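Local coordinates for possible substrate binding protein of ABC transporter system (Rhodopseudomonas palustris, PDB 3N0X) that probably binds branched-chain amino acids or related small substrates and delivers them to the membrane part of an ABC transporter, at residues A[145-150]-A[207-212]; A[153-158]-A[175-180]; A[171-176]-A[194-199]; A[231-236]-A[248-253]. All blocks are in the same frame, centred on the assembly; numbering follows the deposited sequence.

Contact 1: residues A[145-150]-A[207-212]; sequences ATLAQD and VIWAGG
Gln-149 OE1 is held by two donors: Ala-210 N, 2.9 Å away and tilted 35° from the carbonyl plane, and a water that also accepts from Gln-149 N and donates to Ile-208 O. The other end of the amide turns to the same residue, Gln-149 NE2 giving a bond of 3.0 Å to Ala-210 O that lies in the carbonyl plane. With both ends engaged, the amide cannot flip without losing both bonds. It rests almost flat on the indole of Trp-209, and Gln-149 CG stands 3.3 Å from the centroid of the six-membered ring, squarely over its face in a CH-pi contact. The indole is fixed in turn by Trp-209 NE1, which reaches Gly-212 O at 2.9 Å in the ring plane. Replacing Trp-209 by an alanine would probably leave the Gln-149 chain without its floor and Gly-212 O without this donor. Upstream, Ile-208 N to Leu-147 O (3.0 Å, 170°) is a regular parallel-strand bond; beyond it the bridging water replaces the direct link between Gln-149 N and Ile-208 O. The strands thus part at the C-terminal edge of the parallel sheet, whose loops in periplasmic binding proteins commonly face the ligand cleft.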
loop_
_atom_site.group_PDB
_atom_site.type_symbol
_atom_site.label_atom_id
_atom_site.label_comp_id
_atom_site.label_asym_id
_atom_site.label_seq_id
_atom_site.Cartn_x
_atom_site.Cartn_y
_atom_site.Cartn_z
ATOM N N ALA A 145 -14.196 9.772 -15.944
ATOM C CA ALA A 145 -13.895 11.096 -15.439
ATOM C C ALA A 145 -13.308 10.909 -14.057
ATOM O O ALA A 145 -13.795 10.059 -13.273
ATOM C CB ALA A 145 -15.176 11.966 -15.311
ATOM N N THR A 146 -12.326 11.725 -13.701
ATOM C CA THR A 146 -11.705 11.583 -12.392
ATOM C C THR A 146 -12.067 12.749 -11.460
ATOM O O THR A 146 -12.261 13.873 -11.886
ATOM C CB THR A 146 -10.154 11.467 -12.496
ATOM O OG1 THR A 146 -9.607 12.632 -13.125
ATOM C CG2 THR A 146 -9.707 10.161 -13.307
ATOM N N LEU A 147 -12.129 12.446 -10.161
ATOM C CA LEU A 147 -12.298 13.456 -9.123
ATOM C C LEU A 147 -11.165 13.240 -8.132
ATOM O O LEU A 147 -10.937 12.124 -7.646
ATOM C CB LEU A 147 -13.636 13.309 -8.401
ATOM C CG LEU A 147 -13.888 14.199 -7.175
ATOM C CD1 LEU A 147 -13.848 15.676 -7.574
ATOM C CD2 LEU A 147 -15.248 13.808 -6.531
ATOM N N ALA A 148 -10.507 14.348 -7.780
ATOM C CA ALA A 148 -9.386 14.336 -6.849
ATOM C C ALA A 148 -9.355 15.654 -6.112
ATOM O O ALA A 148 -9.970 16.644 -6.547
ATOM C CB ALA A 148 -8.050 14.107 -7.609
ATOM N N GLN A 149 -8.646 15.657 -4.989
ATOM C CA GLN A 149 -8.323 16.878 -4.248
ATOM C C GLN A 149 -7.172 17.634 -4.935
ATOM O O GLN A 149 -6.246 17.025 -5.504
ATOM C CB GLN A 149 -7.905 16.483 -2.837
ATOM C CG GLN A 149 -9.025 15.809 -2.055
ATOM C CD GLN A 149 -8.537 14.920 -0.958
ATOM O OE1 GLN A 149 -7.786 13.974 -1.175
ATOM N NE2 GLN A 149 -8.933 15.257 0.276
ATOM N N ASP A 150 -7.248 18.965 -4.880
ATOM C CA ASP A 150 -6.283 19.836 -5.539
ATOM C C ASP A 150 -5.018 19.977 -4.681
ATOM O O ASP A 150 -4.746 21.037 -4.093
ATOM C CB ASP A 150 -6.953 21.194 -5.794
ATOM C CG ASP A 150 -6.203 22.057 -6.759
ATOM O OD1 ASP A 150 -5.156 21.570 -7.274
ATOM O OD2 ASP A 150 -6.670 23.185 -7.049
ATOM N N VAL A 207 -12.640 8.039 -8.262
ATOM C CA VAL A 207 -12.304 8.978 -7.210
ATOM C C VAL A 207 -10.996 8.564 -6.524
ATOM O O VAL A 207 -10.755 7.362 -6.232
ATOM C CB VAL A 207 -13.429 9.032 -6.190
ATOM C CG1 VAL A 207 -13.128 10.074 -5.076
ATOM C CG2 VAL A 207 -14.768 9.399 -6.872
ATOM N N ILE A 208 -10.158 9.560 -6.249
ATOM C CA ILE A 208 -9.002 9.375 -5.400
ATOM C C ILE A 208 -9.178 10.431 -4.296
ATOM O O ILE A 208 -9.374 11.617 -4.582
ATOM C CB ILE A 208 -7.633 9.473 -6.127
ATOM C CG1 ILE A 208 -6.488 9.378 -5.110
ATOM C CG2 ILE A 208 -7.537 10.758 -6.943
ATOM C CD1 ILE A 208 -5.094 9.295 -5.729
ATOM N N TRP A 209 -9.108 10.002 -3.048
ATOM C CA TRP A 209 -9.403 10.915 -1.937
ATOM C C TRP A 209 -8.671 10.432 -0.676
ATOM O O TRP A 209 -8.659 9.237 -0.381
ATOM C CB TRP A 209 -10.913 10.969 -1.671
ATOM C CG TRP A 209 -11.371 12.222 -1.023
ATOM C CD1 TRP A 209 -11.518 12.463 0.320
ATOM C CD2 TRP A 209 -11.739 13.440 -1.684
ATOM N NE1 TRP A 209 -11.985 13.740 0.523
ATOM C CE2 TRP A 209 -12.129 14.368 -0.684
ATOM C CE3 TRP A 209 -11.821 13.828 -3.024
ATOM C CZ2 TRP A 209 -12.541 15.648 -0.989
ATOM C CZ3 TRP A 209 -12.244 15.081 -3.322
ATOM C CH2 TRP A 209 -12.590 16.002 -2.310
ATOM N N ALA A 210 -8.130 11.370 0.082
ATOM C CA ALA A 210 -7.505 11.064 1.381
ATOM C C ALA A 210 -8.190 11.911 2.442
ATOM O O ALA A 210 -8.496 13.063 2.229
ATOM C CB ALA A 210 -5.986 11.355 1.334
ATOM N N GLY A 211 -8.456 11.329 3.610
ATOM C CA GLY A 211 -9.081 12.072 4.702
ATOM C C GLY A 211 -10.589 12.050 4.598
ATOM O O GLY A 211 -11.159 11.276 3.824
ATOM N N GLY A 212 -11.245 12.900 5.366
ATOM C CA GLY A 212 -12.701 12.946 5.367
ATOM C C GLY A 212 -13.240 13.687 4.167
ATOM O O GLY A 212 -12.463 14.181 3.314
HETATM O O HOH W 1 -7.300 13.376 -3.817
#

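Contact 2: residues A[153-158]-A[175-180]; sequences FGRDGV and EEYVPT
This contact closes part of a beta-alpha-beta unit, in which strand 142-149 leads through helix 152-165 to strand 171-178; here Arg-155 and Val-158 of the helix meet Tyr-177 and Glu-175 of the second strand. The short segments run antiparallel within 12°, their axes 9.9 Å apart, a spacing filled mainly by side chains. Tyr-177 carries most of the contact. Its CG stands opposite the carbonyl carbon (chi1 -60°), which lifts the ring off the strand and beneath the helix. The guanidinium of Arg-155 lies over one face of that ring, centre to centre 4.0 Å with the planes 18° apart, a stacked cation-pi pair in which Arg-155 NH1 sits over the rim near Tyr-177 CD2. The group is kept at this tilt partly by its NE, which forms a salt bridge with Asp-150, just after the first strand. On the helix's inner side, Val-158 brings CG1 to within 3.2 Å of Tyr-177 OH, a close approach. A leucine in place of Tyr-177 would probably leave the Arg-155 guanidinium without its aromatic base and Glu-175 OE1 without the hydroxyl donor. A water joins the elements as well, donating to Arg-155 O at 2.7 Å and to Tyr-177 OH at 2.9 Å. Glu-175 is tied to the helix independently through OE2, which pairs with Lys-162. Its OE1 lies in the plane of the tyrosine ring and accepts the hydroxyl's hydrogen bond on its anti lone pair, Tyr-177 OH to Glu-175 OE1 measuring only 2.6 Å.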
loop_
_atom_site.group_PDB
_atom_site.type_symbol
_atom_site.label_atom_id
_atom_site.label_comp_id
_atom_site.label_asym_id
_atom_site.label_seq_id
_atom_site.Cartn_x
_atom_site.Cartn_y
_atom_site.Cartn_z
ATOM N N PHE A 153 -0.887 14.803 -3.703
ATOM C CA PHE A 153 -1.378 13.421 -3.647
ATOM C C PHE A 153 -2.423 13.154 -4.723
ATOM O O PHE A 153 -2.359 12.133 -5.462
ATOM C CB PHE A 153 -1.962 13.088 -2.276
ATOM C CG PHE A 153 -2.581 11.682 -2.193
ATOM C CD1 PHE A 153 -1.763 10.586 -2.106
ATOM C CD2 PHE A 153 -3.955 11.503 -2.187
ATOM C CE1 PHE A 153 -2.296 9.285 -2.051
ATOM C CE2 PHE A 153 -4.523 10.201 -2.119
ATOM C CZ PHE A 153 -3.658 9.088 -2.048
ATOM N N GLY A 154 -3.385 14.051 -4.820
ATOM C CA GLY A 154 -4.468 13.910 -5.794
ATOM C C GLY A 154 -3.969 14.059 -7.223
ATOM O O GLY A 154 -4.296 13.253 -8.117
ATOM N N ARG A 155 -3.209 15.127 -7.470
ATOM C CA ARG A 155 -2.701 15.375 -8.816
ATOM C C ARG A 155 -1.740 14.309 -9.307
ATOM O O ARG A 155 -1.837 13.879 -10.439
ATOM C CB ARG A 155 -2.063 16.748 -8.896
ATOM C CG ARG A 155 -3.102 17.820 -8.681
ATOM C CD ARG A 155 -2.738 19.066 -9.349
ATOM N NE ARG A 155 -3.802 20.064 -9.296
ATOM C CZ ARG A 155 -4.410 20.601 -10.351
ATOM N NH1 ARG A 155 -4.119 20.231 -11.601
ATOM N NH2 ARG A 155 -5.320 21.535 -10.160
ATOM N N ASP A 156 -0.831 13.865 -8.442
ATOM C CA ASP A 156 0.135 12.881 -8.840
ATOM C C ASP A 156 -0.554 11.520 -9.019
ATOM O O ASP A 156 -0.187 10.744 -9.904
ATOM C CB ASP A 156 1.252 12.773 -7.834
ATOM C CG ASP A 156 2.098 14.052 -7.723
ATOM O OD1 ASP A 156 1.980 14.974 -8.573
ATOM O OD2 ASP A 156 2.867 14.150 -6.735
ATOM N N GLY A 157 -1.571 11.239 -8.199
ATOM C CA GLY A 157 -2.317 9.976 -8.327
ATOM C C GLY A 157 -3.058 9.937 -9.646
ATOM O O GLY A 157 -3.011 8.949 -10.382
ATOM N N VAL A 158 -3.749 11.021 -9.977
ATOM C CA VAL A 158 -4.460 11.049 -11.266
ATOM C C VAL A 158 -3.478 11.023 -12.422
ATOM O O VAL A 158 -3.723 10.348 -13.418
ATOM C CB VAL A 158 -5.440 12.216 -11.380
ATOM C CG1 VAL A 158 -6.004 12.330 -12.844
ATOM C CG2 VAL A 158 -6.585 12.094 -10.370
ATOM N N GLU A 175 -10.954 15.700 -15.944
ATOM C CA GLU A 175 -10.323 15.626 -14.620
ATOM C C GLU A 175 -10.794 16.813 -13.820
ATOM O O GLU A 175 -10.706 17.965 -14.294
ATOM C CB GLU A 175 -8.802 15.670 -14.743
ATOM C CG GLU A 175 -8.138 14.627 -15.577
ATOM C CD GLU A 175 -6.702 14.998 -15.899
ATOM O OE1 GLU A 175 -5.900 15.367 -14.988
ATOM O OE2 GLU A 175 -6.387 15.002 -17.111
ATOM N N GLU A 176 -11.379 16.552 -12.656
ATOM C CA GLU A 176 -11.796 17.609 -11.757
ATOM C C GLU A 176 -10.926 17.584 -10.509
ATOM O O GLU A 176 -10.736 16.513 -9.876
ATOM C CB GLU A 176 -13.272 17.445 -11.368
ATOM C CG GLU A 176 -14.207 17.735 -12.480
ATOM C CD GLU A 176 -14.416 19.251 -12.663
ATOM O OE1 GLU A 176 -14.036 20.055 -11.748
ATOM O OE2 GLU A 176 -15.022 19.643 -13.672
ATOM N N TYR A 177 -10.451 18.766 -10.112
ATOM C CA TYR A 177 -9.650 18.949 -8.891
ATOM C C TYR A 177 -10.320 19.989 -8.028
ATOM O O TYR A 177 -10.541 21.095 -8.485
ATOM C CB TYR A 177 -8.216 19.377 -9.221
ATOM C CG TYR A 177 -7.479 18.380 -10.055
ATOM C CD1 TYR A 177 -6.931 17.238 -9.492
ATOM C CD2 TYR A 177 -7.398 18.532 -11.446
ATOM C CE1 TYR A 177 -6.282 16.294 -10.262
ATOM C CE2 TYR A 177 -6.779 17.560 -12.243
ATOM C CZ TYR A 177 -6.216 16.450 -11.636
ATOM O OH TYR A 177 -5.588 15.468 -12.416
ATOM N N VAL A 178 -10.660 19.614 -6.805
ATOM C CA VAL A 178 -11.395 20.516 -5.915
ATOM C C VAL A 178 -10.595 20.724 -4.647
ATOM O O VAL A 178 -9.700 19.938 -4.327
ATOM C CB VAL A 178 -12.811 19.959 -5.597
ATOM C CG1 VAL A 178 -13.595 19.759 -6.901
ATOM C CG2 VAL A 178 -12.739 18.668 -4.796
ATOM N N PRO A 179 -10.912 21.803 -3.930
ATOM C CA PRO A 179 -10.153 22.052 -2.709
ATOM C C PRO A 179 -10.152 20.853 -1.768
ATOM O O PRO A 179 -11.137 20.102 -1.657
ATOM C CB PRO A 179 -10.843 23.292 -2.133
ATOM C CG PRO A 179 -11.374 24.023 -3.308
ATOM C CD PRO A 179 -11.768 22.927 -4.311
ATOM N N THR A 180 -9.029 20.637 -1.095
ATOM C CA THR A 180 -8.856 19.477 -0.226
ATOM C C THR A 180 -9.946 19.348 0.823
ATOM O O THR A 180 -10.285 18.249 1.214
ATOM C CB THR A 180 -7.515 19.514 0.548
ATOM O OG1 THR A 180 -7.362 20.804 1.162
ATOM C CG2 THR A 180 -6.338 19.215 -0.381
HETATM O O HOH W 2 -2.726 15.428 -12.486
#

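Contact 3: residues A[171-176]-A[194-199]; sequences TLATEE and DALKDK
Thr-174 reaches toward Ala-195 from CB outward. Thr-174 CB is still 4.3 Å from Ala-195 CB, whereas Thr-174 CG2, the methyl, lies 3.6 Å from Ala-195 CB. The hydroxyl takes the other branch, OG1 lying anti to the backbone N (chi1 -164°), and stays 5.0 Å from Ala-195 CB; this rotation is what offers carbon rather than oxygen to the helix. The same CG2 also touches Ala-145 of the adjoining strand 142-149, so one methyl meets both the sheet and Ala-195 near the C-terminal part of helix 186-196. Ala-173, the residue before, turns its CB to the same side. Two successive strand residues can do so because Ala-173 has left the extended conformation (phi -82°, psi -39°), which interrupts the usual alternation. Its methyl meets three groups: the backbone oxygen of Ala-195, the CD2 branch of Leu-196 at 4.1 Å, and, more loosely, the aliphatic part of Lys-199, whose CE is 4.3 Å from Ala-173 CB. Lys-199 is turned back toward the strand by a type I turn that begins at Leu-196, closed by Lys-199 N bonding to Leu-196 O at 3.0 Å. Within segment 194-199, Lys-197 NZ forms a salt bridge with Asp-194 OD1 (3.0 Å), approaching from above the carboxylate plane. A salt bridge from Glu-176 to Arg-191 ties the same strand and helix nearby, but between segments 171-176 and 194-199 the contact is mainly apolar, depending on shape and small residues with little directional preference.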
loop_
_atom_site.group_PDB
_atom_site.type_symbol
_atom_site.label_atom_id
_atom_site.label_comp_id
_atom_site.label_asym_id
_atom_site.label_seq_id
_atom_site.Cartn_x
_atom_site.Cartn_y
_atom_site.Cartn_z
ATOM N N THR A 171 -11.061 5.753 -22.406
ATOM C CA THR A 171 -10.898 7.189 -22.693
ATOM C C THR A 171 -11.082 7.948 -21.383
ATOM O O THR A 171 -11.977 7.618 -20.600
ATOM C CB THR A 171 -11.950 7.648 -23.733
ATOM O OG1 THR A 171 -11.702 6.948 -24.964
ATOM C CG2 THR A 171 -11.885 9.140 -23.997
ATOM N N LEU A 172 -10.258 8.965 -21.166
ATOM C CA LEU A 172 -10.411 9.891 -20.044
ATOM C C LEU A 172 -11.079 11.148 -20.552
ATOM O O LEU A 172 -10.490 11.898 -21.323
ATOM C CB LEU A 172 -9.053 10.222 -19.421
ATOM C CG LEU A 172 -9.038 11.259 -18.291
ATOM C CD1 LEU A 172 -9.818 10.723 -17.099
ATOM C CD2 LEU A 172 -7.599 11.671 -17.900
ATOM N N ALA A 173 -12.307 11.398 -20.119
ATOM C CA ALA A 173 -13.088 12.531 -20.612
ATOM C C ALA A 173 -12.741 13.847 -19.925
ATOM O O ALA A 173 -12.750 14.913 -20.547
ATOM C CB ALA A 173 -14.559 12.259 -20.393
ATOM N N THR A 174 -12.506 13.797 -18.618
ATOM C CA THR A 174 -12.277 15.052 -17.845
ATOM C C THR A 174 -11.650 14.712 -16.515
ATOM O O THR A 174 -11.762 13.567 -16.051
ATOM C CB THR A 174 -13.562 15.870 -17.612
ATOM O OG1 THR A 174 -13.192 17.195 -17.205
ATOM C CG2 THR A 174 -14.508 15.232 -16.555
ATOM N N GLU A 175 -10.954 15.700 -15.944
ATOM C CA GLU A 175 -10.323 15.626 -14.620
ATOM C C GLU A 175 -10.794 16.813 -13.820
ATOM O O GLU A 175 -10.706 17.965 -14.294
ATOM C CB GLU A 175 -8.802 15.670 -14.743
ATOM C CG GLU A 175 -8.138 14.627 -15.577
ATOM C CD GLU A 175 -6.702 14.998 -15.899
ATOM O OE1 GLU A 175 -5.900 15.367 -14.988
ATOM O OE2 GLU A 175 -6.387 15.002 -17.111
ATOM N N GLU A 176 -11.379 16.552 -12.656
ATOM C CA GLU A 176 -11.796 17.609 -11.757
ATOM C C GLU A 176 -10.926 17.584 -10.509
ATOM O O GLU A 176 -10.736 16.513 -9.876
ATOM C CB GLU A 176 -13.272 17.445 -11.368
ATOM C CG GLU A 176 -14.207 17.735 -12.480
ATOM C CD GLU A 176 -14.416 19.251 -12.663
ATOM O OE1 GLU A 176 -14.036 20.055 -11.748
ATOM O OE2 GLU A 176 -15.022 19.643 -13.672
ATOM N N ASP A 194 -22.373 15.649 -16.254
ATOM C CA ASP A 194 -22.547 16.269 -17.582
ATOM C C ASP A 194 -21.447 15.874 -18.571
ATOM O O ASP A 194 -21.715 15.704 -19.775
ATOM C CB ASP A 194 -22.672 17.786 -17.489
ATOM C CG ASP A 194 -23.984 18.218 -16.842
ATOM O OD1 ASP A 194 -24.919 17.382 -16.655
ATOM O OD2 ASP A 194 -24.074 19.411 -16.490
ATOM N N ALA A 195 -20.231 15.661 -18.065
ATOM C CA ALA A 195 -19.114 15.201 -18.878
ATOM C C ALA A 195 -19.230 13.757 -19.400
ATOM O O ALA A 195 -18.508 13.370 -20.323
ATOM C CB ALA A 195 -17.789 15.336 -18.093
ATOM N N LEU A 196 -20.070 12.945 -18.762
ATOM C CA LEU A 196 -20.215 11.563 -19.124
ATOM C C LEU A 196 -21.581 11.139 -19.687
ATOM O O LEU A 196 -21.653 10.120 -20.370
ATOM C CB LEU A 196 -19.919 10.710 -17.904
ATOM C CG LEU A 196 -18.504 10.693 -17.383
ATOM C CD1 LEU A 196 -18.517 9.874 -16.030
ATOM C CD2 LEU A 196 -17.478 10.114 -18.379
ATOM N N LYS A 197 -22.646 11.849 -19.327
ATOM C CA LYS A 197 -23.989 11.348 -19.550
ATOM C C LYS A 197 -24.366 11.034 -20.995
ATOM O O LYS A 197 -25.261 10.220 -21.217
ATOM C CB LYS A 197 -25.039 12.273 -18.947
ATOM C CG LYS A 197 -25.123 13.646 -19.612
ATOM C CD LYS A 197 -26.119 14.473 -18.875
ATOM C CE LYS A 197 -26.143 15.886 -19.400
ATOM N NZ LYS A 197 -27.117 16.695 -18.550
ATOM N N ASP A 198 -23.721 11.688 -21.954
ATOM C CA ASP A 198 -24.059 11.465 -23.357
ATOM C C ASP A 198 -23.108 10.504 -24.063
ATOM O O ASP A 198 -23.280 10.259 -25.255
ATOM C CB ASP A 198 -24.132 12.792 -24.105
ATOM C CG ASP A 198 -25.308 13.646 -23.671
ATOM O OD1 ASP A 198 -26.380 13.095 -23.291
ATOM O OD2 ASP A 198 -25.177 14.897 -23.716
ATOM N N LYS A 199 -22.170 9.904 -23.333
ATOM C CA LYS A 199 -21.193 9.018 -23.943
ATOM C C LYS A 199 -21.821 7.651 -24.176
ATOM O O LYS A 199 -22.672 7.188 -23.380
ATOM C CB LYS A 199 -19.988 8.823 -23.007
ATOM C CG LYS A 199 -19.217 10.080 -22.617
ATOM C CD LYS A 199 -18.446 10.719 -23.730
ATOM C CE LYS A 199 -17.791 12.024 -23.226
ATOM N NZ LYS A 199 -17.208 12.849 -24.317
#

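Contact 4: residues A[231-236]-A[248-253]; sequences LSTGGN and PGMEGA
With its OG anti to the backbone N (chi1 178°), Ser-232 directs the hydroxyl across to the backbone of Glu-251. Met-250, present as selenomethionine, likewise starts with CG anti to its N but bends at chi3 (65°), folding its end back over Thr-233. The serine rotation produces a very short hydrogen bond, Ser-232 OG donating to Glu-251 O over 2.5 Å. The chi1 of Met-250 puts its CG 3.3 Å from Leu-231 O; the bend at chi3 brings Met-250 CE to 3.8 Å from Thr-233 CG2, although this side chain was modelled in two conformers and its outer position is less certain. Segments 231-233 and 251-253 run nearly parallel, 16° apart with their axes at 5.4 Å, yet they do not zip together as regular sheet neighbours. A water stands in at one end, donating to Leu-231 O and accepting from Glu-251 N. At the other end Gly-235 N bonds to Ala-253 O at 2.9 Å. Between them, Thr-233 N and Thr-233 O are buried without a conventional partner; the oxygen receives a straight CA-H...O contact from Gly-252 CA at 3.5 Å. Gly-252 suits this place, since a CB there would run into Thr-233 O. The Thr-233 hydroxyl is used elsewhere, bonding to Val-207 O, and the Glu-251 carboxylate turns away to His-341 and Lys-343. The contact thus forms a seam: strand 229-233 is the edge of the parallel sheet beside strand 202-207, strand 251-254 pairs with strand 335-345 in an antiparallel one, helix 215-221 packs on Leu-231, and helix 126-137 lies against Ser-232 and Ala-253.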
loop_
_atom_site.group_PDB
_atom_site.type_symbol
_atom_site.label_atom_id
_atom_site.label_comp_id
_atom_site.label_asym_id
_atom_site.label_seq_id
_atom_site.Cartn_x
_atom_site.Cartn_y
_atom_site.Cartn_z
ATOM N N LEU A 231 -19.709 4.563 -10.100
ATOM C CA LEU A 231 -18.625 5.132 -9.311
ATOM C C LEU A 231 -17.583 4.067 -9.068
ATOM O O LEU A 231 -17.896 2.880 -9.048
ATOM C CB LEU A 231 -19.125 5.604 -7.952
ATOM C CG LEU A 231 -20.227 6.664 -7.906
ATOM C CD1 LEU A 231 -20.532 7.059 -6.424
ATOM C CD2 LEU A 231 -19.907 7.900 -8.789
ATOM N N SER A 232 -16.334 4.489 -8.945
ATOM C CA SER A 232 -15.201 3.609 -8.689
ATOM C C SER A 232 -14.201 4.313 -7.796
ATOM O O SER A 232 -14.020 5.524 -7.866
ATOM C CB SER A 232 -14.544 3.161 -10.009
ATOM O OG SER A 232 -13.388 2.320 -9.860
ATOM N N THR A 233 -13.542 3.547 -6.929
ATOM C CA THR A 233 -12.443 4.065 -6.146
ATOM C C THR A 233 -11.569 2.874 -5.713
ATOM O O THR A 233 -11.965 1.684 -5.853
ATOM C CB THR A 233 -12.939 4.899 -4.952
ATOM O OG1 THR A 233 -11.868 5.661 -4.400
ATOM C CG2 THR A 233 -13.573 3.988 -3.876
ATOM N N GLY A 234 -10.401 3.166 -5.165
ATOM C CA GLY A 234 -9.527 2.105 -4.648
ATOM C C GLY A 234 -10.055 1.451 -3.382
ATOM O O GLY A 234 -10.961 1.958 -2.709
ATOM N N GLY A 235 -9.420 0.346 -3.023
ATOM C CA GLY A 235 -9.781 -0.373 -1.806
ATOM C C GLY A 235 -9.261 0.338 -0.585
ATOM O O GLY A 235 -8.655 1.413 -0.678
ATOM N N ASN A 236 -9.465 -0.274 0.559
ATOM C CA ASN A 236 -9.079 0.380 1.804
ATOM C C ASN A 236 -9.076 -0.643 2.922
ATOM O O ASN A 236 -9.411 -1.795 2.734
ATOM C CB ASN A 236 -10.021 1.569 2.154
ATOM C CG ASN A 236 -9.293 2.716 2.795
ATOM O OD1 ASN A 236 -8.348 2.536 3.575
ATOM N ND2 ASN A 236 -9.685 3.942 2.399
ATOM N N PRO A 248 -22.875 -1.194 -3.598
ATOM C CA PRO A 248 -22.855 -2.549 -4.107
ATOM C C PRO A 248 -22.413 -2.612 -5.572
ATOM O O PRO A 248 -22.864 -1.813 -6.389
ATOM C CB PRO A 248 -24.311 -3.009 -3.941
ATOM C CG PRO A 248 -25.081 -1.759 -3.861
ATOM C CD PRO A 248 -24.222 -0.821 -3.128
ATOM N N GLY A 249 -21.518 -3.540 -5.888
ATOM C CA GLY A 249 -21.079 -3.766 -7.250
ATOM C C GLY A 249 -19.941 -2.848 -7.686
ATOM O O GLY A 249 -19.439 -3.000 -8.795
HETATM N N MSE A 250 -19.548 -1.906 -6.832
HETATM C CA MSE A 250 -18.456 -1.000 -7.168
HETATM C C MSE A 250 -17.195 -1.809 -7.426
HETATM O O MSE A 250 -16.865 -2.749 -6.678
HETATM C CB MSE A 250 -18.179 0.012 -6.065
HETATM C CG MSE A 250 -17.079 1.000 -6.447
HETATM SE SE MSE A 250 -17.017 2.529 -5.290
HETATM C CE MSE A 250 -16.554 1.647 -3.786
ATOM N N GLU A 251 -16.451 -1.412 -8.458
ATOM C CA GLU A 251 -15.178 -2.026 -8.714
ATOM C C GLU A 251 -14.030 -1.036 -8.594
ATOM O O GLU A 251 -14.184 0.157 -8.771
ATOM C CB GLU A 251 -15.138 -2.634 -10.107
ATOM C CG GLU A 251 -16.182 -3.732 -10.302
ATOM C CD GLU A 251 -16.124 -4.475 -11.626
ATOM O OE1 GLU A 251 -15.130 -4.344 -12.399
ATOM O OE2 GLU A 251 -17.114 -5.212 -11.872
ATOM N N GLY A 252 -12.857 -1.583 -8.360
ATOM C CA GLY A 252 -11.634 -0.855 -8.210
ATOM C C GLY A 252 -10.502 -1.816 -8.014
ATOM O O GLY A 252 -10.674 -3.047 -8.197
ATOM N N ALA A 253 -9.369 -1.286 -7.547
ATOM C CA ALA A 253 -8.265 -2.137 -7.153
ATOM C C ALA A 253 -7.801 -1.841 -5.756
ATOM O O ALA A 253 -7.921 -0.720 -5.279
ATOM C CB ALA A 253 -7.086 -1.981 -8.128
HETATM O O HOH W 3 -17.509 0.527 -10.384
#

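Contacts 2 and 3 both use strand 171-178, whose sheet neighbour 142-149 belongs to contact 1; contact 4 lies at that sheet's far edge, tied to contact 1 through bonds between Val-207 and Ser-232 and Thr-233. Contact 4 is the buried one, contacts 1 and 2 are partly buried, and contact 3 is at the surface, its centre about 28 Å from the centre of the chain. Chemistry follows place: backbone and side-chain amide bonds in contact 1; a serine hydroxyl, a single backbone bond and a water in contact 4; a charged stack at a helix rim in contact 2; mainly apolar packing of small side chains in contact 3. A salt bridge from Asp-150 to Arg-155 connects contacts 1 and 2.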